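SIRV coat protein (Sulfolobus islandicus rudivirus 1 variant YNP, PDB 3F2E) is a coat protein of a rod-shaped archaeal virus, whose C-terminal domain folds as a four-helix bundle and probably forms part of the shell around the viral DNA. Local coordinates at residues 14-18 with 76-81; 31-35 with 69-74; 34-39 with 59-63. One frame throughout, in Å; residues are numbered along the deposited sequence. Where two conformers were deposited one is given.

Contact 1 of 3, residues 14-18 with 76-81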
ATOM      1  N   GLN A  14      -4.015  -8.482   5.007  1.00 14.46           N
ATOM      2  CA  GLN A  14      -4.754  -7.434   4.317  1.00 14.07           C
ATOM      3  C   GLN A  14      -4.263  -7.286   2.875  1.00 16.13           C
ATOM      4  O   GLN A  14      -5.061  -7.248   1.935  1.00 14.93           O
ATOM      5  CB  GLN A  14      -4.656  -6.119   5.097  1.00 15.65           C
ATOM      6  CG  GLN A  14      -5.455  -6.160   6.399  1.00 16.18           C
ATOM      7  CD  GLN A  14      -4.941  -5.209   7.459  1.00 20.04           C
ATOM      8  OE1 GLN A  14      -4.155  -4.303   7.176  1.00 21.16           O
ATOM      9  NE2 GLN A  14      -5.392  -5.413   8.701  1.00 17.22           N
ATOM     10  N   VAL A  15      -2.949  -7.233   2.696  1.00 14.45           N
ATOM     11  CA  VAL A  15      -2.392  -7.203   1.346  1.00 12.90           C
ATOM     12  C   VAL A  15      -2.796  -8.453   0.558  1.00 15.33           C
ATOM     13  O   VAL A  15      -3.175  -8.367  -0.614  1.00 14.53           O
ATOM     14  CB  VAL A  15      -0.857  -7.046   1.364  1.00 13.62           C
ATOM     15  CG1 VAL A  15      -0.279  -7.203  -0.047  1.00 13.40           C
ATOM     16  CG2 VAL A  15      -0.476  -5.682   1.950  1.00 16.91           C
ATOM     17  N   SER A  16      -2.722  -9.616   1.199  0.62 14.46           N
ATOM     18  CA  SER A  16      -3.082 -10.860   0.522  0.62 16.13           C
ATOM     19  C   SER A  16      -4.526 -10.865   0.012  0.62 14.92           C
ATOM     20  O   SER A  16      -4.809 -11.416  -1.055  0.62 13.99           O
ATOM     21  CB  SER A  16      -2.822 -12.067   1.426  0.62 16.50           C
ATOM     22  OG  SER A  16      -1.430 -12.311   1.538  0.62 15.85           O
ATOM     23  N   ALA A  17      -5.436 -10.257   0.768  1.00 14.65           N
ATOM     24  CA  ALA A  17      -6.836 -10.166   0.333  1.00 15.18           C
ATOM     25  C   ALA A  17      -6.934  -9.414  -0.995  1.00 15.88           C
ATOM     26  O   ALA A  17      -7.660  -9.828  -1.904  1.00 15.55           O
ATOM     27  CB  ALA A  17      -7.703  -9.502   1.394  1.00 17.77           C
ATOM     28  N   VAL A  18      -6.192  -8.314  -1.113  1.00 14.50           N
ATOM     29  CA  VAL A  18      -6.168  -7.557  -2.366  1.00 12.00           C
ATOM     30  C   VAL A  18      -5.510  -8.354  -3.500  1.00 13.46           C
ATOM     31  O   VAL A  18      -6.005  -8.371  -4.633  1.00 14.20           O
ATOM     32  CB  VAL A  18      -5.473  -6.180  -2.188  1.00 11.67           C
ATOM     33  CG1 VAL A  18      -5.343  -5.470  -3.528  1.00 15.80           C
ATOM     34  CG2 VAL A  18      -6.260  -5.321  -1.196  1.00 14.67           C
ATOM     35  N   ALA A  76      -5.722   0.043  -4.083  1.00 13.58           N
ATOM     36  CA  ALA A  76      -6.491  -0.947  -3.327  1.00 14.90           C
ATOM     37  C   ALA A  76      -5.801  -1.361  -2.021  1.00 14.59           C
ATOM     38  O   ALA A  76      -6.453  -1.529  -0.986  1.00 15.90           O
ATOM     39  CB  ALA A  76      -6.777  -2.164  -4.195  1.00 15.84           C
ATOM     40  N   VAL A  77      -4.483  -1.533  -2.078  1.00 14.58           N
ATOM     41  CA  VAL A  77      -3.692  -1.840  -0.891  1.00 14.57           C
ATOM     42  C   VAL A  77      -3.719  -0.676   0.109  1.00 14.59           C
ATOM     43  O   VAL A  77      -3.883  -0.877   1.313  1.00 15.20           O
ATOM     44  CB  VAL A  77      -2.234  -2.197  -1.275  1.00 13.00           C
ATOM     45  CG1 VAL A  77      -1.333  -2.228  -0.047  1.00 15.54           C
ATOM     46  CG2 VAL A  77      -2.199  -3.537  -2.019  1.00 13.01           C
ATOM     47  N   THR A  78      -3.572   0.546  -0.397  1.00 13.57           N
ATOM     48  CA  THR A  78      -3.653   1.728   0.459  1.00 15.19           C
ATOM     49  C   THR A  78      -5.013   1.780   1.159  1.00 16.10           C
ATOM     50  O   THR A  78      -5.110   2.067   2.357  1.00 14.30           O
ATOM     51  CB  THR A  78      -3.421   3.017  -0.351  1.00 14.04           C
ATOM     52  OG1 THR A  78      -2.148   2.944  -1.018  1.00 13.86           O
ATOM     53  CG2 THR A  78      -3.454   4.243   0.567  1.00 15.46           C
ATOM     54  N   ASP A  79      -6.059   1.465   0.407  1.00 13.22           N
ATOM     55  CA  ASP A  79      -7.415   1.502   0.934  1.00 15.12           C
ATOM     56  C   ASP A  79      -7.649   0.502   2.072  1.00 16.43           C
ATOM     57  O   ASP A  79      -8.268   0.836   3.087  1.00 16.21           O
ATOM     58  CB  ASP A  79      -8.430   1.243  -0.175  1.00 14.48           C
ATOM     59  CG  ASP A  79      -9.856   1.267   0.344  1.00 22.68           C
ATOM     60  OD1 ASP A  79     -10.350   2.371   0.663  1.00 20.19           O
ATOM     61  OD2 ASP A  79     -10.469   0.178   0.462  1.00 21.69           O
ATOM     62  N   ILE A  80      -7.170  -0.726   1.903  1.00 13.89           N
ATOM     63  CA  ILE A  80      -7.451  -1.761   2.902  1.00 15.71           C
ATOM     64  C   ILE A  80      -6.650  -1.514   4.185  1.00 18.25           C
ATOM     65  O   ILE A  80      -7.074  -1.881   5.279  1.00 18.92           O
ATOM     66  CB  ILE A  80      -7.246  -3.197   2.332  1.00 15.74           C
ATOM     67  CG1 ILE A  80      -8.013  -4.220   3.179  1.00 21.50           C
ATOM     68  CG2 ILE A  80      -5.771  -3.553   2.225  1.00 18.57           C
ATOM     69  CD1 ILE A  80      -8.200  -5.569   2.503  1.00 22.46           C
ATOM     70  N   ILE A  81      -5.506  -0.850   4.051  1.00 14.44           N
ATOM     71  CA  ILE A  81      -4.673  -0.542   5.210  1.00 19.35           C
ATOM     72  C   ILE A  81      -5.099   0.726   5.964  1.00 17.94           C
ATOM     73  O   ILE A  81      -5.143   0.729   7.201  1.00 19.88           O
ATOM     74  CB  ILE A  81      -3.179  -0.456   4.823  1.00 18.27           C
ATOM     75  CG1 ILE A  81      -2.690  -1.814   4.316  1.00 18.44           C
ATOM     76  CG2 ILE A  81      -2.340  -0.010   6.021  1.00 19.97           C
ATOM     77  CD1 ILE A  81      -1.296  -1.779   3.700  1.00 18.92           C
TER
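Val18 and Ile80 lie alongside each other, running opposite ways, with CG2 of Val18 3.9 Å from CG2 of Ile80. Val18 meets three residues of 76-81, namely Ala76, Val77 and Ile80, and its two branches divide the work. CG1, anti to the backbone N (chi1 175°), reaches the methyl of Ala76, with CB at 3.7 Å, and also meets CG2 of Val77, whose side chain is set roughly perpendicular to it. CG2 of Val18 takes the other flank, turning to Ile80. Small Ala76 lets the valine come in close to the opposing backbone.

The two segments belong to helix 9-22 and helix 71-82, the first and last helices of a four-helix bundle. Their directions differ by 138°, well away from strictly antiparallel, and the axes of the two short segments approach to 9.2 Å. Val15 and Val77 are the nearest pair of backbones, CA to CA 6.0 Å, yet neither points its CB straight at the other helix, and they meet obliquely through Val15 CG2 and Val77 CG1.

Farther toward the start of helix 9-22, Ile80 lies against the backbone itself. With CG1 anti to its backbone N, its chain swings along the first helix, and CD1 comes to rest 3.6 Å from the carbonyl O of Gln14 and beside the methyl of Ala17. Gln14 follows its own course: beyond CG its chain is extended, carrying the amide past Ile81, where OE1 lies 4.1 Å from CG1, a loose van der Waals approach. Gln14 and Ile80 are partly exposed, whereas Val15, Val18 and Val77 are buried; Val15 also touches Gln33 of helix 29-46.

Contact 2 of 3, residues 31-35 with 69-74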
ATOM      1  N   ILE A  31       6.357  -7.213  -4.170  1.00 18.96           N
ATOM      2  CA  ILE A  31       6.262  -5.776  -4.441  1.00 21.93           C
ATOM      3  C   ILE A  31       5.174  -5.150  -3.569  1.00 19.41           C
ATOM      4  O   ILE A  31       5.375  -4.122  -2.912  1.00 16.52           O
ATOM      5  CB  ILE A  31       5.896  -5.507  -5.922  1.00 22.10           C
ATOM      6  CG1 ILE A  31       6.953  -6.086  -6.866  1.00 24.97           C
ATOM      7  CG2 ILE A  31       5.716  -4.014  -6.175  1.00 23.80           C
ATOM      8  CD1 ILE A  31       6.547  -6.009  -8.332  1.00 31.75           C
ATOM      9  N   TYR A  32       4.011  -5.791  -3.559  1.00 16.14           N
ATOM     10  CA  TYR A  32       2.854  -5.230  -2.878  1.00 14.74           C
ATOM     11  C   TYR A  32       2.908  -5.425  -1.360  1.00 15.91           C
ATOM     12  O   TYR A  32       2.449  -4.565  -0.606  1.00 16.62           O
ATOM     13  CB  TYR A  32       1.561  -5.777  -3.504  1.00 14.37           C
ATOM     14  CG  TYR A  32       1.510  -5.476  -4.989  1.00 12.43           C
ATOM     15  CD1 TYR A  32       1.179  -4.200  -5.444  1.00 15.84           C
ATOM     16  CD2 TYR A  32       1.845  -6.443  -5.933  1.00 15.31           C
ATOM     17  CE1 TYR A  32       1.167  -3.901  -6.801  1.00 16.16           C
ATOM     18  CE2 TYR A  32       1.827  -6.155  -7.295  1.00 15.37           C
ATOM     19  CZ  TYR A  32       1.482  -4.882  -7.720  1.00 16.88           C
ATOM     20  OH  TYR A  32       1.467  -4.582  -9.071  1.00 17.54           O
ATOM     21  N   GLN A  33       3.479  -6.542  -0.912  0.93 14.34           N
ATOM     22  CA  GLN A  33       3.686  -6.756   0.515  0.91 14.32           C
ATOM     23  C   GLN A  33       4.653  -5.706   1.072  0.84 12.20           C
ATOM     24  O   GLN A  33       4.437  -5.177   2.162  1.00 17.16           O
ATOM     25  CB  GLN A  33       4.193  -8.172   0.801  1.00 18.60           C
ATOM     26  CG  GLN A  33       3.160  -9.272   0.544  1.00 16.19           C
ATOM     27  CD  GLN A  33       2.035  -9.310   1.577  0.77 12.96           C
ATOM     28  OE1 GLN A  33       1.962  -8.473   2.484  0.92 16.82           O
ATOM     29  NE2 GLN A  33       1.148 -10.300   1.444  1.00 17.67           N
ATOM     30  N   GLY A  34       5.702  -5.401   0.312  1.00 15.27           N
ATOM     31  CA  GLY A  34       6.665  -4.385   0.720  1.00 17.38           C
ATOM     32  C   GLY A  34       6.063  -2.989   0.783  1.00 16.20           C
ATOM     33  O   GLY A  34       6.241  -2.261   1.768  1.00 16.24           O
ATOM     34  N   PHE A  35       5.351  -2.614  -0.274  1.00 14.22           N
ATOM     35  CA  PHE A  35       4.622  -1.349  -0.308  1.00 14.09           C
ATOM     36  C   PHE A  35       3.665  -1.251   0.878  1.00 14.79           C
ATOM     37  O   PHE A  35       3.632  -0.244   1.583  1.00 14.09           O
ATOM     38  CB  PHE A  35       3.843  -1.226  -1.625  1.00 13.49           C
ATOM     39  CG  PHE A  35       2.920  -0.038  -1.684  1.00 14.36           C
ATOM     40  CD1 PHE A  35       3.399   1.213  -2.033  1.00 15.64           C
ATOM     41  CD2 PHE A  35       1.560  -0.182  -1.414  1.00 14.15           C
ATOM     42  CE1 PHE A  35       2.543   2.313  -2.104  1.00 14.91           C
ATOM     43  CE2 PHE A  35       0.704   0.904  -1.481  1.00 14.27           C
ATOM     44  CZ  PHE A  35       1.194   2.157  -1.828  1.00 15.13           C
ATOM     45  N   ALA A  69       4.881  -1.356 -10.655  1.00 17.47           N
ATOM     46  CA  ALA A  69       3.706  -1.692  -9.856  1.00 15.74           C
ATOM     47  C   ALA A  69       2.427  -1.198 -10.538  1.00 14.14           C
ATOM     48  O   ALA A  69       2.419  -0.159 -11.198  1.00 18.90           O
ATOM     49  CB  ALA A  69       3.825  -1.098  -8.446  1.00 15.82           C
ATOM     50  N   ASN A  70       1.351  -1.959 -10.374  1.00 14.53           N
ATOM     51  CA  ASN A  70       0.053  -1.602 -10.931  1.00 15.64           C
ATOM     52  C   ASN A  70      -0.612  -0.541 -10.044  1.00 15.84           C
ATOM     53  O   ASN A  70      -0.876  -0.798  -8.873  1.00 15.12           O
ATOM     54  CB  ASN A  70      -0.802  -2.874 -11.003  1.00 19.20           C
ATOM     55  CG  ASN A  70      -2.177  -2.640 -11.615  1.00 23.42           C
ATOM     56  OD1 ASN A  70      -2.850  -1.658 -11.308  1.00 23.02           O
ATOM     57  ND2 ASN A  70      -2.610  -3.567 -12.469  1.00 22.06           N
ATOM     58  N   PRO A  71      -0.874   0.659 -10.592  1.00 15.40           N
ATOM     59  CA  PRO A  71      -1.414   1.760  -9.774  1.00 14.82           C
ATOM     60  C   PRO A  71      -2.760   1.429  -9.134  1.00 15.38           C
ATOM     61  O   PRO A  71      -3.033   1.855  -8.002  1.00 16.97           O
ATOM     62  CB  PRO A  71      -1.583   2.911 -10.781  1.00 18.02           C
ATOM     63  CG  PRO A  71      -0.716   2.551 -11.943  1.00 25.38           C
ATOM     64  CD  PRO A  71      -0.666   1.054 -11.996  1.00 19.82           C
ATOM     65  N   THR A  72      -3.602   0.685  -9.847  1.00 15.82           N
ATOM     66  CA  THR A  72      -4.909   0.314  -9.316  1.00 14.86           C
ATOM     67  C   THR A  72      -4.751  -0.576  -8.082  1.00 15.12           C
ATOM     68  O   THR A  72      -5.458  -0.408  -7.085  1.00 15.52           O
ATOM     69  CB  THR A  72      -5.764  -0.400 -10.379  1.00 18.83           C
ATOM     70  OG1 THR A  72      -5.868   0.437 -11.538  1.00 20.65           O
ATOM     71  CG2 THR A  72      -7.161  -0.696  -9.834  1.00 16.80           C
ATOM     72  N   VAL A  73      -3.803  -1.508  -8.151  1.00 13.69           N
ATOM     73  CA  VAL A  73      -3.523  -2.386  -7.022  1.00 15.29           C
ATOM     74  C   VAL A  73      -2.926  -1.611  -5.842  1.00 14.27           C
ATOM     75  O   VAL A  73      -3.276  -1.872  -4.695  1.00 14.19           O
ATOM     76  CB  VAL A  73      -2.611  -3.562  -7.421  1.00 14.73           C
ATOM     77  CG1 VAL A  73      -2.352  -4.479  -6.231  1.00 14.03           C
ATOM     78  CG2 VAL A  73      -3.242  -4.344  -8.577  1.00 15.93           C
ATOM     79  N   LEU A  74      -2.029  -0.662  -6.115  1.00 14.38           N
ATOM     80  CA  LEU A  74      -1.477   0.157  -5.030  1.00 12.75           C
ATOM     81  C   LEU A  74      -2.568   0.951  -4.312  1.00 14.61           C
ATOM     82  O   LEU A  74      -2.543   1.058  -3.087  1.00 14.58           O
ATOM     83  CB  LEU A  74      -0.390   1.109  -5.531  1.00 12.99           C
ATOM     84  CG  LEU A  74       0.899   0.485  -6.079  1.00 13.48           C
ATOM     85  CD1 LEU A  74       1.829   1.591  -6.546  1.00 15.94           C
ATOM     86  CD2 LEU A  74       1.595  -0.394  -5.042  1.00 14.80           C
TER
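The hydroxyl of Tyr32 accepts the backbone N-H of Asn70, with OH to N at 2.9 Å and a nearly straight N-H...O angle of 171°. The amide nitrogen lies at the edge of the phenol ring and in its plane. The bond thus gives a polar partner to a backbone amide in the turn just ahead of helix 71-82, and ties a buried tyrosine to the entrance of that helix.

Asn70 is itself the N-cap. Its CG stands anti to the backbone N (chi1 -178°), which swings the amide away from Tyr32 and back over the first turn, where OD1 receives weak bonds from Thr72 N and Val73 N. The residue therefore faces two ways, giving its backbone N-H to the tyrosine and its side-chain oxygen to the helix start.

Carbon atoms lie on both faces of the phenol ring. Val73 sends CG1 over one face in a CH-pi contact, 3.9 Å from the centroid and displaced toward the rim, while Ile31 CB of the tyrosine's own helix lies above the opposite face. Ala69 CB and Leu74 CD2 come in obliquely. That same Leu74 methyl has a second aromatic neighbour: it sits almost centrally over a face of Phe35, 3.6 Å from the centroid and only 12° off the normal. One leucine methyl thus touches both rings, over the face of Phe35 and obliquely at Tyr32 CD1, while CE2 of Phe35 lies 3.6 Å from the carbonyl O of Leu74.

The contact lies deep in the bundle, where helix 29-46 meets the turn leading into helix 71-82. Leu19 of helix 9-22 and Ile24 of the following loop add to the surroundings of Tyr32, and Ile64 of helix 50-67 borders Leu74.

Contact 3 of 3, residues 34-39 with 59-63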
ATOM      1  N   GLY A  34       5.702  -5.401   0.312  1.00 15.27           N
ATOM      2  CA  GLY A  34       6.665  -4.385   0.720  1.00 17.38           C
ATOM      3  C   GLY A  34       6.063  -2.989   0.783  1.00 16.20           C
ATOM      4  O   GLY A  34       6.241  -2.261   1.768  1.00 16.24           O
ATOM      5  N   PHE A  35       5.351  -2.614  -0.274  1.00 14.22           N
ATOM      6  CA  PHE A  35       4.622  -1.349  -0.308  1.00 14.09           C
ATOM      7  C   PHE A  35       3.665  -1.251   0.878  1.00 14.79           C
ATOM      8  O   PHE A  35       3.632  -0.244   1.583  1.00 14.09           O
ATOM      9  CB  PHE A  35       3.843  -1.226  -1.625  1.00 13.49           C
ATOM     10  CG  PHE A  35       2.920  -0.038  -1.684  1.00 14.36           C
ATOM     11  CD1 PHE A  35       3.399   1.213  -2.033  1.00 15.64           C
ATOM     12  CD2 PHE A  35       1.560  -0.182  -1.414  1.00 14.15           C
ATOM     13  CE1 PHE A  35       2.543   2.313  -2.104  1.00 14.91           C
ATOM     14  CE2 PHE A  35       0.704   0.904  -1.481  1.00 14.27           C
ATOM     15  CZ  PHE A  35       1.194   2.157  -1.828  1.00 15.13           C
ATOM     16  N   GLY A  36       2.883  -2.305   1.099  1.00 14.16           N
ATOM     17  CA  GLY A  36       1.914  -2.307   2.184  1.00 16.22           C
ATOM     18  C   GLY A  36       2.536  -2.104   3.558  1.00 16.88           C
ATOM     19  O   GLY A  36       2.017  -1.345   4.377  1.00 17.68           O
ATOM     20  N   LEU A  37       3.651  -2.782   3.816  1.00 14.54           N
ATOM     21  CA  LEU A  37       4.350  -2.632   5.094  1.00 15.16           C
ATOM     22  C   LEU A  37       4.829  -1.191   5.302  1.00 17.27           C
ATOM     23  O   LEU A  37       4.725  -0.637   6.407  1.00 16.92           O
ATOM     24  CB  LEU A  37       5.527  -3.605   5.179  1.00 20.23           C
ATOM     25  CG  LEU A  37       6.346  -3.524   6.470  1.00 26.34           C
ATOM     26  CD1 LEU A  37       5.449  -3.648   7.698  1.00 28.90           C
ATOM     27  CD2 LEU A  37       7.439  -4.585   6.482  1.00 34.02           C
ATOM     28  N   LYS A  38       5.344  -0.582   4.239  1.00 14.96           N
ATOM     29  CA  LYS A  38       5.797   0.808   4.329  1.00 13.47           C
ATOM     30  C   LYS A  38       4.633   1.771   4.594  1.00 14.13           C
ATOM     31  O   LYS A  38       4.762   2.720   5.374  1.00 15.65           O
ATOM     32  CB  LYS A  38       6.583   1.210   3.076  1.00 12.69           C
ATOM     33  CG  LYS A  38       7.936   0.507   2.945  1.00 16.44           C
ATOM     34  CD  LYS A  38       8.743   1.072   1.782  1.00 17.39           C
ATOM     35  CE  LYS A  38      10.034   0.300   1.587  1.00 25.03           C
ATOM     36  NZ  LYS A  38      10.891   0.354   2.802  1.00 30.30           N
ATOM     37  N   VAL A  39       3.491   1.529   3.953  1.00 14.17           N
ATOM     38  CA  VAL A  39       2.311   2.356   4.206  1.00 13.58           C
ATOM     39  C   VAL A  39       1.854   2.202   5.665  1.00 13.62           C
ATOM     40  O   VAL A  39       1.568   3.191   6.346  1.00 16.21           O
ATOM     41  CB  VAL A  39       1.159   2.030   3.221  1.00 15.34           C
ATOM     42  CG1 VAL A  39      -0.122   2.757   3.629  1.00 17.03           C
ATOM     43  CG2 VAL A  39       1.566   2.398   1.788  1.00 15.39           C
ATOM     44  N   LEU A  59       5.601   7.006  -2.237  1.00 11.79           N
ATOM     45  CA  LEU A  59       5.787   5.559  -2.354  1.00 11.47           C
ATOM     46  C   LEU A  59       5.102   5.023  -3.611  1.00 14.59           C
ATOM     47  O   LEU A  59       5.659   4.177  -4.312  1.00 12.88           O
ATOM     48  CB  LEU A  59       5.248   4.833  -1.113  1.00 13.78           C
ATOM     49  CG  LEU A  59       6.024   5.008   0.198  1.00 13.74           C
ATOM     50  CD1 LEU A  59       5.241   4.438   1.363  1.00 16.43           C
ATOM     51  CD2 LEU A  59       7.412   4.369   0.099  1.00 16.36           C
ATOM     52  N   LYS A  60       3.889   5.505  -3.892  1.00 13.44           N
ATOM     53  CA  LYS A  60       3.162   5.068  -5.091  1.00 11.22           C
ATOM     54  C   LYS A  60       3.988   5.351  -6.342  1.00 14.06           C
ATOM     55  O   LYS A  60       4.243   4.457  -7.157  1.00 14.25           O
ATOM     56  CB  LYS A  60       1.803   5.763  -5.201  1.00 12.35           C
ATOM     57  CG  LYS A  60       0.727   5.219  -4.255  1.00 13.00           C
ATOM     58  CD  LYS A  60      -0.542   6.050  -4.359  1.00 14.07           C
ATOM     59  CE  LYS A  60      -1.683   5.460  -3.542  1.00 14.29           C
ATOM     60  NZ  LYS A  60      -2.874   6.378  -3.595  1.00 13.04           N
ATOM     61  N   ALA A  61       4.417   6.602  -6.484  1.00 13.14           N
ATOM     62  CA  ALA A  61       5.209   6.996  -7.638  1.00 14.96           C
ATOM     63  C   ALA A  61       6.495   6.165  -7.747  1.00 13.94           C
ATOM     64  O   ALA A  61       6.850   5.707  -8.835  1.00 15.60           O
ATOM     65  CB  ALA A  61       5.528   8.489  -7.572  1.00 15.56           C
ATOM     66  N   TYR A  62       7.183   5.967  -6.623  1.00 14.54           N
ATOM     67  CA  TYR A  62       8.417   5.186  -6.625  1.00 14.10           C
ATOM     68  C   TYR A  62       8.195   3.726  -7.035  1.00 16.33           C
ATOM     69  O   TYR A  62       8.958   3.181  -7.834  1.00 16.83           O
ATOM     70  CB  TYR A  62       9.136   5.242  -5.272  1.00 12.65           C
ATOM     71  CG  TYR A  62      10.521   4.638  -5.353  1.00 14.56           C
ATOM     72  CD1 TYR A  62      10.724   3.278  -5.110  1.00 17.25           C
ATOM     73  CD2 TYR A  62      11.619   5.418  -5.699  1.00 17.80           C
ATOM     74  CE1 TYR A  62      11.991   2.714  -5.201  1.00 21.82           C
ATOM     75  CE2 TYR A  62      12.891   4.864  -5.801  1.00 17.25           C
ATOM     76  CZ  TYR A  62      13.068   3.514  -5.545  1.00 24.06           C
ATOM     77  OH  TYR A  62      14.331   2.964  -5.634  1.00 27.77           O
ATOM     78  N   TYR A  63       7.157   3.098  -6.486  1.00 13.46           N
ATOM     79  CA  TYR A  63       6.907   1.687  -6.770  1.00 14.10           C
ATOM     80  C   TYR A  63       6.473   1.479  -8.223  1.00 18.50           C
ATOM     81  O   TYR A  63       6.842   0.487  -8.859  1.00 16.25           O
ATOM     82  CB  TYR A  63       5.918   1.075  -5.762  1.00 11.94           C
ATOM     83  CG  TYR A  63       6.593   0.561  -4.503  1.00 12.82           C
ATOM     84  CD1 TYR A  63       6.666  -0.805  -4.234  1.00 15.38           C
ATOM     85  CD2 TYR A  63       7.182   1.438  -3.597  1.00 13.95           C
ATOM     86  CE1 TYR A  63       7.295  -1.277  -3.091  1.00 17.31           C
ATOM     87  CE2 TYR A  63       7.811   0.972  -2.453  1.00 16.14           C
ATOM     88  CZ  TYR A  63       7.869  -0.384  -2.207  1.00 18.38           C
ATOM     89  OH  TYR A  63       8.502  -0.844  -1.073  1.00 18.96           O
TER
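Phe35 directs a ring edge at the face of Tyr63, a T-shaped (edge-to-face) pair with centroids 5.5 Å apart and planes at 70°. The phenylalanine also contributes its CB, which lies over that tyrosine face in a CH-pi contact, 4.0 Å from the centroid. Its CG is anti to the backbone N (chi1 173°), a torsion that carries the ring into the space between helices 50-67 and 71-82.

Beyond Tyr63, the outer part of the Phe35 ring lies against helix 50-67. CE1 reaches Leu59 CB at 3.8 Å, and CZ touches Lys60 CG, the aliphatic root of a lysine whose extended chain leads away to a salt bridge with Asp75 and a hydrogen bond to the carbonyl of Pro85. The axes of the two short segments run nearly antiparallel, at 162°, and are 11.1 Å apart at closest approach, a wide spacing bridged by these large side chains in the four-helix bundle.

Lys38 behaves differently from Lys60. Its chi2 and chi3 are extended, which brings CD and CE past the edge of the phenol; the bend at chi4 turns only NZ aside. CE passes 3.3 Å from the phenol OH of Tyr63, and CD lies nearly as close. Lower on the same chain, CB packs on Leu59 CD1, with Leu59 CD2 beside CD, so each leucine methyl meets a different carbon of the lysine chain. The same OH of Tyr63 also lies 3.7 Å from Gly34 C.

Across this interface both lysines contribute carbon and take their charges elsewhere: NZ of Lys38 is hydrogen-bonded to a citric acid molecule, probably from the crystallisation liquor, so the joint itself rests on aromatic and aliphatic contacts.

Phe35 is where the three contacts converge. It belongs to both contact 2 and contact 3, whose centres are 7 Å apart, and its ring also reaches contact 1, with CD2 3.8 Å from Val77 CG1 and CZ 3.5 Å from Thr78 OG1. Contacts 2 and 3 are joined again through the backbone, where Ala69 N lies 3.2 Å from Tyr63 O, a probable hydrogen bond. Contact 1 closes the longest loop, pairing the first and last helices, and the other two are nested inside it. The bound citrate meets the outer margin of contact 3 through Lys38, whereas contact 2 is buried among the helices.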